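Local coordinates for mucus binding protein (Lactobacillus reuteri, PDB 3I57) that probably binds host mucus as a cell-wall-anchored surface protein, this piece being a type 2 repeat with immunoglobulin-binding activity, at residues Gln114-Thr119 against Gln143-Leu148; Leu96-His101 against Val163-Asn168. All blocks are in the same frame, centred on the assembly; numbering follows the deposited sequence.

Contact 1 of 2, residues Gln114-Thr119 against Gln143-Leu148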
# COMPACT_ATOMS: atom_id res chain seq x y z
N GLN A 114 1.95 -30.55 -15.42
CA GLN A 114 0.68 -30.04 -14.92
C GLN A 114 1.00 -28.93 -13.94
O GLN A 114 2.04 -28.94 -13.30
CB GLN A 114 -0.09 -31.13 -14.18
CG GLN A 114 -0.74 -32.10 -15.12
CD GLN A 114 -1.57 -33.12 -14.39
OE1 GLN A 114 -1.28 -34.32 -14.43
NE2 GLN A 114 -2.62 -32.67 -13.70
N THR A 115 0.11 -27.95 -13.87
CA THR A 115 0.30 -26.82 -12.97
C THR A 115 -0.94 -26.58 -12.17
O THR A 115 -2.02 -27.04 -12.52
CB THR A 115 0.63 -25.53 -13.73
OG1 THR A 115 -0.40 -25.22 -14.69
CG2 THR A 115 1.99 -25.68 -14.42
N ALA A 116 -0.77 -25.84 -11.07
CA ALA A 116 -1.90 -25.41 -10.26
C ALA A 116 -1.51 -24.10 -9.62
O ALA A 116 -0.32 -23.78 -9.52
CB ALA A 116 -2.20 -26.43 -9.20
N GLN A 117 -2.51 -23.36 -9.16
CA GLN A 117 -2.27 -22.02 -8.66
C GLN A 117 -2.94 -21.79 -7.32
O GLN A 117 -3.98 -22.39 -7.02
CB GLN A 117 -2.73 -20.98 -9.68
CG GLN A 117 -1.86 -20.93 -10.94
CD GLN A 117 -2.11 -19.68 -11.74
OE1 GLN A 117 -3.24 -19.20 -11.83
NE2 GLN A 117 -1.06 -19.13 -12.33
N VAL A 118 -2.30 -20.96 -6.49
CA VAL A 118 -2.91 -20.48 -5.27
C VAL A 118 -2.78 -18.95 -5.26
O VAL A 118 -1.89 -18.36 -5.90
CB VAL A 118 -2.27 -21.05 -3.95
CG1 VAL A 118 -2.45 -22.61 -3.86
CG2 VAL A 118 -0.80 -20.66 -3.85
N THR A 119 -3.73 -18.32 -4.58
CA THR A 119 -3.76 -16.87 -4.49
C THR A 119 -3.81 -16.43 -3.04
O THR A 119 -4.58 -17.00 -2.25
CB THR A 119 -5.01 -16.33 -5.24
OG1 THR A 119 -4.84 -16.61 -6.64
CG2 THR A 119 -5.17 -14.84 -5.03
N GLN A 143 -1.54 -21.58 1.50
CA GLN A 143 -2.63 -22.05 0.65
C GLN A 143 -2.23 -23.36 -0.01
O GLN A 143 -1.08 -23.53 -0.43
CB GLN A 143 -2.97 -21.02 -0.43
CG GLN A 143 -3.58 -19.70 0.08
CD GLN A 143 -5.05 -19.88 0.49
OE1 GLN A 143 -5.35 -20.29 1.62
NE2 GLN A 143 -5.97 -19.61 -0.43
N SER A 144 -3.20 -24.27 -0.13
CA SER A 144 -2.91 -25.58 -0.75
C SER A 144 -3.33 -25.62 -2.22
O SER A 144 -4.35 -25.04 -2.61
CB SER A 144 -3.56 -26.71 0.07
OG SER A 144 -4.94 -26.47 0.18
N TYR A 145 -2.51 -26.27 -3.04
CA TYR A 145 -2.77 -26.40 -4.46
C TYR A 145 -3.77 -27.51 -4.61
O TYR A 145 -3.84 -28.38 -3.75
CB TYR A 145 -1.47 -26.76 -5.21
CG TYR A 145 -0.49 -25.60 -5.18
CD1 TYR A 145 -0.59 -24.57 -6.10
CD2 TYR A 145 0.50 -25.52 -4.20
CE1 TYR A 145 0.28 -23.49 -6.07
CE2 TYR A 145 1.40 -24.44 -4.17
CZ TYR A 145 1.26 -23.43 -5.12
OH TYR A 145 2.13 -22.35 -5.11
N LYS A 146 -4.55 -27.46 -5.68
CA LYS A 146 -5.42 -28.59 -6.05
C LYS A 146 -4.53 -29.83 -6.21
O LYS A 146 -3.39 -29.71 -6.67
CB LYS A 146 -6.09 -28.27 -7.39
CG LYS A 146 -7.21 -29.24 -7.74
CD LYS A 146 -7.66 -29.06 -9.19
CE LYS A 146 -8.68 -30.14 -9.55
NZ LYS A 146 -9.71 -30.31 -8.47
N ALA A 147 -5.03 -31.00 -5.84
CA ALA A 147 -4.29 -32.24 -6.09
C ALA A 147 -4.07 -32.51 -7.57
O ALA A 147 -4.99 -32.40 -8.39
CB ALA A 147 -4.99 -33.45 -5.42
N LEU A 148 -2.84 -32.87 -7.91
CA LEU A 148 -2.51 -33.19 -9.30
C LEU A 148 -2.24 -34.68 -9.45
O LEU A 148 -1.35 -35.22 -8.81
CB LEU A 148 -1.28 -32.39 -9.74
CG LEU A 148 -1.44 -30.88 -9.63
CD1 LEU A 148 -0.23 -30.15 -10.19
CD2 LEU A 148 -2.73 -30.41 -10.34
O HOH W 1 -5.09 -24.97 -7.10
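Val118 lays CG1 over one face of the Tyr145 ring, a CH-pi contact 3.7 Å from the ring centroid and 17° off its normal, in the layer between two beta-sheets of the Muc B2-like domain of this beta-grasp repeat. Strand 112-127 supplies one wall, and residues 143-148, passing from strand 142-144 into a loop, run nearly antiparallel to residues 114-119, the end-to-end directions 165° apart. The Val118 and Tyr145 side chains meet at about a right angle: CG2 of Val118 lies by the hydroxyl end, 3.6 Å from Tyr145 OH, while CG1 also sits 3.3 Å from Ser144 O. Beside this pair, the CB of Val118 packs on Gln143 CB at 3.6 Å. Farther along, Ala116 CB lies between Tyr145 CD1, 4.0 Å away, and Leu148 CD2, and the Leu148 side chain slides past that of Gln114 in the opposite direction.

Tyr145 is placed by its torsions: CG stands anti to the carbonyl carbon, and chi2 of -84° turns the ring so that one face meets Val118 and an edge lies beside Gln117 N. Its hydroxyl is hydrogen-bonded to Ser167 OG, which fixes the far end of the ring. A leucine in its place would probably leave Val118 CG1 without a flat surface to lie on and Ser167 OG without its hydroxyl mate. Within its own sheet, strand 112-127 is paired with strand 93-104 by backbone bonds, Val118 with Leu96 among them, and Gln143 and Tyr145 are bonded through their backbones to Ser167 and Arg165. A water bridges the two backbones, donating to Gln117 O at 2.8 Å and accepting from Lys146 N at 2.9 Å.

Contact 2 of 2, residues Leu96-His101 against Val163-Asn168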
# COMPACT_ATOMS: atom_id res chain seq x y z
N LEU A 96 0.60 -17.75 -6.92
CA LEU A 96 1.76 -18.60 -7.11
C LEU A 96 1.37 -19.85 -7.90
O LEU A 96 0.22 -20.30 -7.84
CB LEU A 96 2.35 -19.05 -5.78
CG LEU A 96 2.74 -17.98 -4.76
CD1 LEU A 96 3.45 -18.67 -3.58
CD2 LEU A 96 3.67 -16.99 -5.42
N THR A 97 2.34 -20.43 -8.61
CA THR A 97 2.07 -21.57 -9.47
C THR A 97 2.92 -22.77 -9.07
O THR A 97 4.14 -22.66 -8.88
CB THR A 97 2.36 -21.23 -10.95
OG1 THR A 97 1.50 -20.18 -11.38
CG2 THR A 97 2.15 -22.44 -11.87
N GLU A 98 2.27 -23.92 -8.91
CA GLU A 98 2.99 -25.16 -8.66
C GLU A 98 3.18 -25.84 -10.03
O GLU A 98 2.24 -25.89 -10.82
CB GLU A 98 2.18 -26.06 -7.73
CG GLU A 98 2.61 -27.52 -7.84
CD GLU A 98 1.76 -28.44 -6.98
OE1 GLU A 98 0.52 -28.36 -7.12
OE2 GLU A 98 2.36 -29.24 -6.20
N THR A 99 4.39 -26.34 -10.31
CA THR A 99 4.67 -27.02 -11.58
C THR A 99 5.20 -28.41 -11.28
O THR A 99 6.16 -28.56 -10.51
CB THR A 99 5.77 -26.28 -12.38
OG1 THR A 99 5.32 -24.96 -12.65
CG2 THR A 99 6.02 -26.97 -13.72
N VAL A 100 4.56 -29.41 -11.88
CA VAL A 100 5.01 -30.79 -11.76
C VAL A 100 5.45 -31.31 -13.12
O VAL A 100 4.67 -31.31 -14.09
CB VAL A 100 3.91 -31.69 -11.23
CG1 VAL A 100 4.44 -33.15 -11.09
CG2 VAL A 100 3.35 -31.14 -9.89
N HIS A 101 6.70 -31.72 -13.17
CA HIS A 101 7.28 -32.36 -14.34
C HIS A 101 7.11 -33.87 -14.23
O HIS A 101 7.04 -34.43 -13.12
CB HIS A 101 8.79 -32.04 -14.43
CG HIS A 101 9.11 -30.58 -14.50
ND1 HIS A 101 8.57 -29.74 -15.45
CD2 HIS A 101 9.96 -29.83 -13.77
CE1 HIS A 101 9.08 -28.52 -15.29
NE2 HIS A 101 9.91 -28.55 -14.26
N VAL A 163 0.00 -35.56 -6.43
CA VAL A 163 0.86 -34.54 -5.83
C VAL A 163 0.02 -33.47 -5.15
O VAL A 163 -0.74 -32.77 -5.81
CB VAL A 163 1.77 -33.92 -6.89
CG1 VAL A 163 2.58 -32.78 -6.32
CG2 VAL A 163 2.69 -35.00 -7.46
N LYS A 164 0.12 -33.40 -3.83
CA LYS A 164 -0.55 -32.41 -3.01
C LYS A 164 0.51 -31.60 -2.28
O LYS A 164 1.30 -32.13 -1.49
CB LYS A 164 -1.46 -33.10 -1.99
CG LYS A 164 -2.58 -33.94 -2.65
CD LYS A 164 -3.48 -34.55 -1.57
CE LYS A 164 -4.54 -35.46 -2.16
NZ LYS A 164 -4.30 -36.91 -1.85
N ARG A 165 0.56 -30.31 -2.58
CA ARG A 165 1.52 -29.44 -1.88
C ARG A 165 0.85 -28.13 -1.53
O ARG A 165 -0.24 -27.84 -2.03
CB ARG A 165 2.72 -29.13 -2.78
CG ARG A 165 3.52 -30.35 -3.26
CD ARG A 165 4.35 -30.98 -2.12
NE ARG A 165 5.28 -31.95 -2.68
CZ ARG A 165 4.94 -33.21 -3.00
NH1 ARG A 165 3.71 -33.64 -2.75
NH2 ARG A 165 5.82 -34.03 -3.55
N SER A 166 1.52 -27.32 -0.72
CA SER A 166 1.02 -26.02 -0.30
C SER A 166 2.15 -25.02 -0.42
O SER A 166 3.33 -25.40 -0.47
CB SER A 166 0.60 -26.08 1.17
OG SER A 166 -0.59 -26.85 1.24
N SER A 167 1.79 -23.74 -0.46
CA SER A 167 2.80 -22.68 -0.36
C SER A 167 2.51 -21.78 0.84
O SER A 167 1.35 -21.53 1.18
CB SER A 167 2.85 -21.80 -1.62
OG SER A 167 3.46 -22.45 -2.73
N ASN A 168 3.56 -21.28 1.46
CA ASN A 168 3.46 -20.31 2.54
C ASN A 168 3.35 -18.92 1.94
O ASN A 168 3.78 -18.71 0.83
CB ASN A 168 4.68 -20.41 3.44
CG ASN A 168 4.76 -21.73 4.16
OD1 ASN A 168 3.72 -22.32 4.48
ND2 ASN A 168 5.98 -22.22 4.42
O HOH W 2 -0.94 -30.03 -5.57
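Leu96-His101 and Val163-Asn168 run in nearly opposite directions, 155° apart, with CA atoms 8.0 Å from each other at Leu96 and Ser167, and 8.2 Å both at Glu98 and Arg165 and at Val100 and Val163. At that spacing the chains meet through side chains. Leu96 CD1 rests on Ser167 CB at 3.7 Å, and Val100 CG2 comes tip to tip with Val163 CG1 at 4.0 Å. Between them Glu98, its CG anti to the backbone N (chi1 159°), extends across the gap until OE2 lies 3.3 Å from Arg165 CG. This is packing between two sheets of the Muc B2-like domain: strand 93-104 belongs to the long mixed sheet, strand 162-168 to the small antiparallel one. Arg165 crosses Glu98 at about a right angle and then bends away, its NE 5.3 Å from Glu98 OE2, so any attraction between the two charges would probably be long-range. The guanidinium instead makes a salt bridge with Glu160 through NH2, while NH1 donates to Lys164 O from above the carbonyl plane, and Val163 CG1 lies over the rim of one face. A water 2.7 Å from Glu98 OE1 also takes a weak bond from Arg165 N.

In the fold
Contacts 1 and 2 lie with their centres about 5 Å apart and share both sheets: strands 112-127 and 93-104 are neighbours in one, strands 142-144 and 162-168 in the other, so the two contacts fill adjoining parts of the same inter-sheet layer. They are joined within the first sheet by a probable hydrogen bond between Ala116 O and Glu98 N (2.7 Å), and on the second side by packing of Ser144 CB against Ser166 OG (3.2 Å). The hydroxyl bond from Tyr145 OH of contact 1 to Ser167 OG of contact 2 measures 2.7 Å. Glu98 OE1 also comes within 3.2 Å of Tyr145 CB. The calcium site of Gln2, Asp60, Asp62 and Asn65 belongs to the other end of this elongated chain, away from both contacts.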